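Side-chain contacts in glycosyl transferase (Staphylococcus aureus, PDB 5U02), which is a glycosyl transferase of the TarS family, modelled here as a helical linker region followed by two beta-rich C-terminal domains: residues N44-K49 and K91-Y96; L81-H86 and E101-G106. All coordinates share one frame; numbering follows the deposited sequence.

Both contacts lie in the helical N-terminal part of the chain, and both use the helix 93-105. Contact 1 joins its first turn to the short helix 46-49, whereas contact 2 joins its last turns to the helix 82-89. Along the sequence the four segments alternate, 44-49, 81-86, 91-96 and 101-106, so the two contacts cross along the chain. Their centres are about 9 Å apart and they touch directly: Y96 CZ of contact 1 packs 3.4 Å from L84 CD2 of contact 2, and L48 CD2 lies 3.7 Å from R104 CD. The two contacts thus adjoin along the helix they share, which ends just ahead of the first beta strand, 110-114.

Contact 1 (N44-K49 and K91-Y96); sequences NGFSLK and KDIDNY
A chi1 of -168° sets CG of Y96 opposite its backbone N and sends the ring out from helix 93-105 toward F46. In F46, CG sits between the backbone N and the carbonyl carbon (chi1 87°), and this turn carries the end of the phenyl ring nearer to the other helix than the start of the side chain would suggest. The two side chains run at about a right angle, while the ring planes are inclined at 40° with centroids 5.0 Å apart, an oblique aromatic pair. Packing is tightest where F46 CE2 comes within 3.2 Å of Y96 CE1. A turn earlier, I93 is extended, and its CD1 lies 3.7 Å from F46 CE1. Isoleucine suits this place because its longer branch brings the CD1 methyl against the far part of the F46 ring. S47 completes the contact from the other helix, with its CB at the edge of the Y96 ring, 4.1 Å from CD1; a small residue allows the backbones to come near here. Polar groups mark the helix starts. D92 caps helix 93-105 by accepting from N95 N at OD1 (3.2 Å), the N-H meeting the carboxylate from above its plane. G45, at the N-cap of 46-49, takes bonds from L48 N and K49 N at its O. E100 accepts from S47 N, and W58 lies nearly parallel to the F46 ring. No hydrogen bond joins the two segments, so they are held to each other by van der Waals and aromatic packing, consistent with a largely buried apolar interface.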
ATOM      1  N   ASN A  44      32.162   9.648 -19.227  1.00 79.55           N
ATOM      2  CA  ASN A  44      30.897   9.239 -18.622  1.00 77.60           C
ATOM      3  C   ASN A  44      30.083   8.383 -19.582  1.00 76.67           C
ATOM      4  O   ASN A  44      29.681   8.846 -20.653  1.00 76.17           O
ATOM      5  CB  ASN A  44      30.097  10.469 -18.198  1.00 76.89           C
ATOM      6  CG  ASN A  44      28.969  10.132 -17.238  1.00 75.73           C
ATOM      7  OD1 ASN A  44      28.436   9.024 -17.244  1.00 77.27           O
ATOM      8  ND2 ASN A  44      28.608  11.094 -16.400  1.00 73.40           N
ATOM      9  N   GLY A  45      29.840   7.134 -19.191  1.00 76.00           N
ATOM     10  CA  GLY A  45      29.002   6.246 -19.977  1.00 74.03           C
ATOM     11  C   GLY A  45      29.496   5.986 -21.381  1.00 74.21           C
ATOM     12  O   GLY A  45      28.682   5.736 -22.277  1.00 75.76           O
ATOM     13  N   PHE A  46      30.813   6.037 -21.607  1.00 72.22           N
ATOM     14  CA  PHE A  46      31.318   5.790 -22.953  1.00 70.77           C
ATOM     15  C   PHE A  46      31.035   4.362 -23.394  1.00 68.02           C
ATOM     16  O   PHE A  46      30.859   4.106 -24.591  1.00 67.84           O
ATOM     17  CB  PHE A  46      32.818   6.113 -23.038  1.00 72.38           C
ATOM     18  CG  PHE A  46      33.732   4.973 -22.648  1.00 73.79           C
ATOM     19  CD1 PHE A  46      34.099   4.001 -23.572  1.00 74.96           C
ATOM     20  CD2 PHE A  46      34.265   4.901 -21.372  1.00 72.41           C
ATOM     21  CE1 PHE A  46      34.941   2.963 -23.217  1.00 75.80           C
ATOM     22  CE2 PHE A  46      35.117   3.872 -21.018  1.00 72.86           C
ATOM     23  CZ  PHE A  46      35.452   2.901 -21.939  1.00 74.76           C
ATOM     24  N   SER A  47      30.968   3.424 -22.449  1.00 66.18           N
ATOM     25  CA  SER A  47      30.725   2.032 -22.806  1.00 72.24           C
ATOM     26  C   SER A  47      29.295   1.782 -23.269  1.00 75.23           C
ATOM     27  O   SER A  47      29.022   0.709 -23.815  1.00 79.00           O
ATOM     28  CB  SER A  47      31.060   1.118 -21.626  1.00 70.82           C
ATOM     29  OG  SER A  47      30.141   1.290 -20.562  1.00 66.99           O
ATOM     30  N   LEU A  48      28.383   2.733 -23.067  1.00 74.96           N
ATOM     31  CA  LEU A  48      27.025   2.605 -23.579  1.00 78.85           C
ATOM     32  C   LEU A  48      26.770   3.451 -24.820  1.00 83.10           C
ATOM     33  O   LEU A  48      25.839   3.147 -25.575  1.00 87.29           O
ATOM     34  CB  LEU A  48      26.002   2.987 -22.502  1.00 79.20           C
ATOM     35  CG  LEU A  48      26.141   2.378 -21.110  1.00 80.28           C
ATOM     36  CD1 LEU A  48      26.802   3.363 -20.175  1.00 79.24           C
ATOM     37  CD2 LEU A  48      24.792   1.956 -20.556  1.00 80.23           C
ATOM     38  N   LYS A  49      27.564   4.500 -25.042  1.00 82.29           N
ATOM     39  CA  LYS A  49      27.388   5.393 -26.182  1.00 82.05           C
ATOM     40  C   LYS A  49      28.226   4.952 -27.377  1.00 87.21           C
ATOM     41  O   LYS A  49      27.695   4.771 -28.479  1.00 92.46           O
ATOM     42  CB  LYS A  49      27.760   6.825 -25.788  1.00 80.28           C
ATOM     43  CG  LYS A  49      26.971   7.396 -24.626  1.00 80.04           C
ATOM     44  CD  LYS A  49      27.680   8.602 -24.022  1.00 79.50           C
ATOM     45  CE  LYS A  49      26.756   9.816 -23.972  1.00 77.15           C
ATOM     46  NZ  LYS A  49      25.954   9.855 -22.707  1.00 74.48           N
ATOM     47  N   LYS A  91      42.093  -2.669 -17.758  1.00 82.82           N
ATOM     48  CA  LYS A  91      41.669  -2.579 -19.158  1.00 84.18           C
ATOM     49  C   LYS A  91      40.687  -3.696 -19.503  1.00 85.03           C
ATOM     50  O   LYS A  91      40.841  -4.442 -20.470  1.00 87.79           O
ATOM     51  CB  LYS A  91      42.874  -2.571 -20.093  1.00 87.50           C
ATOM     52  CG  LYS A  91      44.016  -1.719 -19.571  1.00 88.93           C
ATOM     53  CD  LYS A  91      45.093  -1.523 -20.617  1.00 92.36           C
ATOM     54  CE  LYS A  91      46.006  -0.365 -20.242  1.00 93.02           C
ATOM     55  NZ  LYS A  91      46.519   0.365 -21.434  1.00 94.49           N
ATOM     56  N   ASP A  92      39.657  -3.779 -18.672  1.00 83.53           N
ATOM     57  CA  ASP A  92      38.644  -4.828 -18.710  1.00 82.21           C
ATOM     58  C   ASP A  92      37.318  -4.164 -19.059  1.00 78.00           C
ATOM     59  O   ASP A  92      36.628  -3.644 -18.178  1.00 71.56           O
ATOM     60  CB  ASP A  92      38.587  -5.534 -17.358  1.00 81.57           C
ATOM     61  CG  ASP A  92      37.696  -6.752 -17.364  1.00 78.86           C
ATOM     62  OD1 ASP A  92      36.878  -6.911 -18.295  1.00 76.16           O
ATOM     63  OD2 ASP A  92      37.815  -7.551 -16.415  1.00 83.12           O
ATOM     64  N   ILE A  93      36.958  -4.182 -20.344  1.00 82.56           N
ATOM     65  CA  ILE A  93      35.775  -3.455 -20.794  1.00 84.82           C
ATOM     66  C   ILE A  93      34.535  -4.333 -20.888  1.00 83.85           C
ATOM     67  O   ILE A  93      33.420  -3.798 -21.002  1.00 81.10           O
ATOM     68  CB  ILE A  93      36.029  -2.743 -22.139  1.00 87.58           C
ATOM     69  CG1 ILE A  93      35.126  -1.517 -22.244  1.00 83.75           C
ATOM     70  CG2 ILE A  93      35.791  -3.695 -23.302  1.00 90.71           C
ATOM     71  CD1 ILE A  93      35.299  -0.758 -23.493  1.00 82.79           C
ATOM     72  N   ASP A  94      34.682  -5.659 -20.837  1.00 84.27           N
ATOM     73  CA  ASP A  94      33.508  -6.498 -20.607  1.00 84.22           C
ATOM     74  C   ASP A  94      32.908  -6.202 -19.241  1.00 79.90           C
ATOM     75  O   ASP A  94      31.683  -6.140 -19.088  1.00 79.87           O
ATOM     76  CB  ASP A  94      33.868  -7.983 -20.722  1.00 89.44           C
ATOM     77  CG  ASP A  94      32.705  -8.899 -20.342  1.00 92.96           C
ATOM     78  OD1 ASP A  94      32.578  -9.248 -19.146  1.00 92.69           O
ATOM     79  OD2 ASP A  94      31.919  -9.256 -21.246  1.00 95.21           O
ATOM     80  N   ASN A  95      33.764  -6.001 -18.238  1.00 75.42           N
ATOM     81  CA  ASN A  95      33.310  -5.637 -16.903  1.00 70.66           C
ATOM     82  C   ASN A  95      33.081  -4.139 -16.763  1.00 65.53           C
ATOM     83  O   ASN A  95      32.195  -3.727 -16.009  1.00 64.44           O
ATOM     84  CB  ASN A  95      34.321  -6.107 -15.856  1.00 72.74           C
ATOM     85  CG  ASN A  95      34.320  -7.612 -15.673  1.00 76.21           C
ATOM     86  OD1 ASN A  95      35.331  -8.281 -15.886  1.00 72.36           O
ATOM     87  ND2 ASN A  95      33.184  -8.149 -15.254  1.00 69.14           N
ATOM     88  N   TYR A  96      33.870  -3.313 -17.456  1.00 66.78           N
ATOM     89  CA  TYR A  96      33.651  -1.871 -17.398  1.00 67.98           C
ATOM     90  C   TYR A  96      32.259  -1.512 -17.896  1.00 67.30           C
ATOM     91  O   TYR A  96      31.536  -0.741 -17.254  1.00 67.48           O
ATOM     92  CB  TYR A  96      34.713  -1.132 -18.214  1.00 69.81           C
ATOM     93  CG  TYR A  96      34.737   0.368 -17.985  1.00 69.35           C
ATOM     94  CD1 TYR A  96      33.809   1.205 -18.596  1.00 68.61           C
ATOM     95  CD2 TYR A  96      35.694   0.946 -17.163  1.00 70.30           C
ATOM     96  CE1 TYR A  96      33.828   2.567 -18.384  1.00 70.10           C
ATOM     97  CE2 TYR A  96      35.727   2.309 -16.950  1.00 70.56           C
ATOM     98  CZ  TYR A  96      34.794   3.117 -17.566  1.00 71.83           C
ATOM     99  OH  TYR A  96      34.826   4.478 -17.352  1.00 71.76           O
TER

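Contact 2 (L81-H86 and E101-G106); sequences LRPLLH and ESYRQG
The Y103 ring meets L84 at its edge: the methyl CD1 of L84 lies near the ring plane, 4.3 Å from Y103 CE2. Beyond the ring, the phenolic oxygen reaches the proline, with Y103 OH 3.6 Å from P83 CG and 3.8 Å from P83 CD, the two side chains meeting at a slant. Neighbours in sequence, P83 and L84 thus take different parts of one aromatic side chain, the oxygen at its end and the CE2 side of its edge, and all three residues are buried.

The backbones are well separated here, the nearest CA atoms, those of P83 and S102, being 11.0 Å apart, and the gap is spanned by the long side chain of Y103, with its CG opposite the carbonyl carbon (chi1 -71°). Tyrosine suits the position twice over: the ring edge meets the apolar methyl of L84, and the buried hydroxyl is satisfied by a hydrogen bond to K80 O, just ahead of segment 81-86. Proline suits the first turn of helix 82-89, where a backbone N-H has no acceptor one turn back within the helix, so its missing N-H costs nothing; its ring carbons CG and CD pack against the phenolic oxygen. At the end of helix 93-105, G106 N bonds to S102 O at 3.1 Å, and G106 turns off with phi 79°, where a side chain would press against the preceding carbonyl oxygen.

Around these residues, V99 of helix 93-105 touches both P83 and L84. F129 packs on P83 and I132 on Y103, both from strand 129-132, while F38 of helix 23-40 covers L81 and L85. The contact therefore lies where the helical region meets the small antiparallel sheet that follows it.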
ATOM      1  N   LEU A  81      32.585   5.242  -8.484  1.00 66.02           N
ATOM      2  CA  LEU A  81      33.641   5.198  -9.486  1.00 64.70           C
ATOM      3  C   LEU A  81      34.707   4.149  -9.195  1.00 63.84           C
ATOM      4  O   LEU A  81      35.451   3.780 -10.112  1.00 63.03           O
ATOM      5  CB  LEU A  81      34.304   6.571  -9.610  1.00 66.10           C
ATOM      6  CG  LEU A  81      33.399   7.660 -10.187  1.00 67.42           C
ATOM      7  CD1 LEU A  81      33.999   9.038  -9.962  1.00 68.88           C
ATOM      8  CD2 LEU A  81      33.153   7.408 -11.663  1.00 67.22           C
ATOM      9  N   ARG A  82      34.799   3.670  -7.955  1.00 64.00           N
ATOM     10  CA  ARG A  82      35.793   2.656  -7.605  1.00 69.10           C
ATOM     11  C   ARG A  82      35.796   1.449  -8.536  1.00 70.70           C
ATOM     12  O   ARG A  82      36.895   1.006  -8.916  1.00 72.20           O
ATOM     13  CB  ARG A  82      35.586   2.213  -6.147  1.00 68.94           C
ATOM     14  CG  ARG A  82      35.810   3.318  -5.129  1.00 72.05           C
ATOM     15  CD  ARG A  82      35.150   3.013  -3.788  1.00 75.56           C
ATOM     16  NE  ARG A  82      35.127   4.200  -2.932  1.00 79.09           N
ATOM     17  CZ  ARG A  82      34.430   4.305  -1.806  1.00 80.27           C
ATOM     18  NH1 ARG A  82      33.687   3.290  -1.387  1.00 79.59           N
ATOM     19  NH2 ARG A  82      34.472   5.429  -1.101  1.00 80.80           N
ATOM     20  N   PRO A  83      34.658   0.870  -8.938  1.00 70.42           N
ATOM     21  CA  PRO A  83      34.725  -0.226  -9.918  1.00 71.65           C
ATOM     22  C   PRO A  83      35.279   0.198 -11.271  1.00 73.19           C
ATOM     23  O   PRO A  83      36.020  -0.576 -11.889  1.00 77.54           O
ATOM     24  CB  PRO A  83      33.267  -0.699 -10.020  1.00 69.85           C
ATOM     25  CG  PRO A  83      32.640  -0.268  -8.732  1.00 69.30           C
ATOM     26  CD  PRO A  83      33.296   1.031  -8.396  1.00 68.23           C
ATOM     27  N   LEU A  84      34.963   1.408 -11.739  1.00 69.24           N
ATOM     28  CA  LEU A  84      35.422   1.821 -13.061  1.00 67.13           C
ATOM     29  C   LEU A  84      36.907   2.162 -13.059  1.00 65.63           C
ATOM     30  O   LEU A  84      37.601   1.934 -14.054  1.00 67.18           O
ATOM     31  CB  LEU A  84      34.591   3.001 -13.556  1.00 64.61           C
ATOM     32  CG  LEU A  84      33.098   2.709 -13.640  1.00 63.66           C
ATOM     33  CD1 LEU A  84      32.248   3.945 -13.363  1.00 59.89           C
ATOM     34  CD2 LEU A  84      32.770   2.109 -14.990  1.00 63.96           C
ATOM     35  N   LEU A  85      37.413   2.719 -11.959  1.00 64.48           N
ATOM     36  CA  LEU A  85      38.856   2.908 -11.833  1.00 68.38           C
ATOM     37  C   LEU A  85      39.582   1.571 -11.826  1.00 67.57           C
ATOM     38  O   LEU A  85      40.660   1.437 -12.416  1.00 68.92           O
ATOM     39  CB  LEU A  85      39.193   3.691 -10.559  1.00 68.90           C
ATOM     40  CG  LEU A  85      38.698   5.128 -10.415  1.00 65.15           C
ATOM     41  CD1 LEU A  85      38.995   5.663  -9.016  1.00 64.16           C
ATOM     42  CD2 LEU A  85      39.345   5.998 -11.474  1.00 65.84           C
ATOM     43  N   HIS A  86      38.997   0.565 -11.174  1.00 67.84           N
ATOM     44  CA  HIS A  86      39.643  -0.739 -11.071  1.00 70.95           C
ATOM     45  C   HIS A  86      39.697  -1.438 -12.426  1.00 72.40           C
ATOM     46  O   HIS A  86      40.763  -1.887 -12.861  1.00 74.13           O
ATOM     47  CB  HIS A  86      38.908  -1.586 -10.027  1.00 72.58           C
ATOM     48  CG  HIS A  86      39.100  -3.062 -10.183  1.00 76.53           C
ATOM     49  ND1 HIS A  86      38.344  -3.824 -11.047  1.00 77.14           N
ATOM     50  CD2 HIS A  86      39.954  -3.919  -9.575  1.00 79.40           C
ATOM     51  CE1 HIS A  86      38.728  -5.086 -10.969  1.00 78.16           C
ATOM     52  NE2 HIS A  86      39.703  -5.170 -10.084  1.00 80.19           N
ATOM     53  N   GLU A 101      26.614  -0.408 -17.444  1.00 65.03           N
ATOM     54  CA  GLU A 101      25.324  -1.059 -17.627  1.00 68.27           C
ATOM     55  C   GLU A 101      24.658  -1.348 -16.291  1.00 68.31           C
ATOM     56  O   GLU A 101      23.478  -1.045 -16.114  1.00 65.69           O
ATOM     57  CB  GLU A 101      25.452  -2.341 -18.449  1.00 71.29           C
ATOM     58  CG  GLU A 101      26.019  -2.147 -19.840  1.00 74.76           C
ATOM     59  CD  GLU A 101      25.821  -3.353 -20.742  1.00 78.26           C
ATOM     60  OE1 GLU A 101      25.872  -3.173 -21.975  1.00 79.13           O
ATOM     61  OE2 GLU A 101      25.614  -4.464 -20.217  1.00 78.32           O
ATOM     62  N   SER A 102      25.388  -1.905 -15.325  1.00 68.78           N
ATOM     63  CA  SER A 102      24.719  -2.278 -14.076  1.00 66.69           C
ATOM     64  C   SER A 102      24.106  -1.076 -13.353  1.00 64.60           C
ATOM     65  O   SER A 102      23.082  -1.221 -12.676  1.00 63.22           O
ATOM     66  CB  SER A 102      25.672  -3.039 -13.144  1.00 67.13           C
ATOM     67  OG  SER A 102      26.032  -4.306 -13.667  1.00 70.06           O
ATOM     68  N   TYR A 103      24.684   0.119 -13.498  1.00 65.18           N
ATOM     69  CA  TYR A 103      24.141   1.264 -12.766  1.00 63.82           C
ATOM     70  C   TYR A 103      22.814   1.743 -13.347  1.00 64.70           C
ATOM     71  O   TYR A 103      21.966   2.235 -12.595  1.00 63.14           O
ATOM     72  CB  TYR A 103      25.136   2.437 -12.727  1.00 61.99           C
ATOM     73  CG  TYR A 103      26.330   2.208 -11.837  1.00 60.02           C
ATOM     74  CD1 TYR A 103      26.242   1.377 -10.732  1.00 60.35           C
ATOM     75  CD2 TYR A 103      27.556   2.788 -12.128  1.00 58.86           C
ATOM     76  CE1 TYR A 103      27.337   1.149  -9.926  1.00 60.64           C
ATOM     77  CE2 TYR A 103      28.661   2.565 -11.332  1.00 59.97           C
ATOM     78  CZ  TYR A 103      28.545   1.741 -10.230  1.00 60.01           C
ATOM     79  OH  TYR A 103      29.641   1.513  -9.430  1.00 59.16           O
ATOM     80  N   ARG A 104      22.598   1.575 -14.663  1.00 68.72           N
ATOM     81  CA  ARG A 104      21.432   2.174 -15.321  1.00 74.13           C
ATOM     82  C   ARG A 104      20.119   1.569 -14.812  1.00 77.31           C
ATOM     83  O   ARG A 104      19.184   2.305 -14.476  1.00 76.57           O
ATOM     84  CB  ARG A 104      21.546   2.074 -16.864  1.00 76.32           C
ATOM     85  CG  ARG A 104      21.584   0.686 -17.463  1.00 82.84           C
ATOM     86  CD  ARG A 104      21.701   0.546 -18.989  1.00 87.53           C
ATOM     87  NE  ARG A 104      22.443  -0.693 -19.244  1.00 90.99           N
ATOM     88  CZ  ARG A 104      21.887  -1.869 -19.541  1.00 92.89           C
ATOM     89  NH1 ARG A 104      20.573  -1.984 -19.666  1.00 94.13           N
ATOM     90  NH2 ARG A 104      22.643  -2.948 -19.718  1.00 94.00           N
ATOM     91  N   GLN A 105      20.027   0.237 -14.720  1.00 80.32           N
ATOM     92  CA  GLN A 105      18.775  -0.388 -14.288  1.00 79.71           C
ATOM     93  C   GLN A 105      18.840  -0.982 -12.887  1.00 75.33           C
ATOM     94  O   GLN A 105      17.802  -1.376 -12.343  1.00 74.34           O
ATOM     95  CB  GLN A 105      18.362  -1.502 -15.258  1.00 87.13           C
ATOM     96  CG  GLN A 105      19.184  -2.766 -15.145  1.00 94.33           C
ATOM     97  CD  GLN A 105      20.705  -2.604 -15.402  1.00 99.40           C
ATOM     98  OE1 GLN A 105      21.121  -1.902 -16.322  1.00 98.61           O
ATOM     99  NE2 GLN A 105      21.524  -3.234 -14.573  1.00103.83           N
ATOM    100  N   GLY A 106      20.029  -1.126 -12.324  1.00 73.87           N
ATOM    101  CA  GLY A 106      20.121  -1.732 -11.017  1.00 74.27           C
ATOM    102  C   GLY A 106      20.014  -3.240 -11.085  1.00 76.65           C
ATOM    103  O   GLY A 106      19.326  -3.867 -10.273  1.00 79.99           O
TER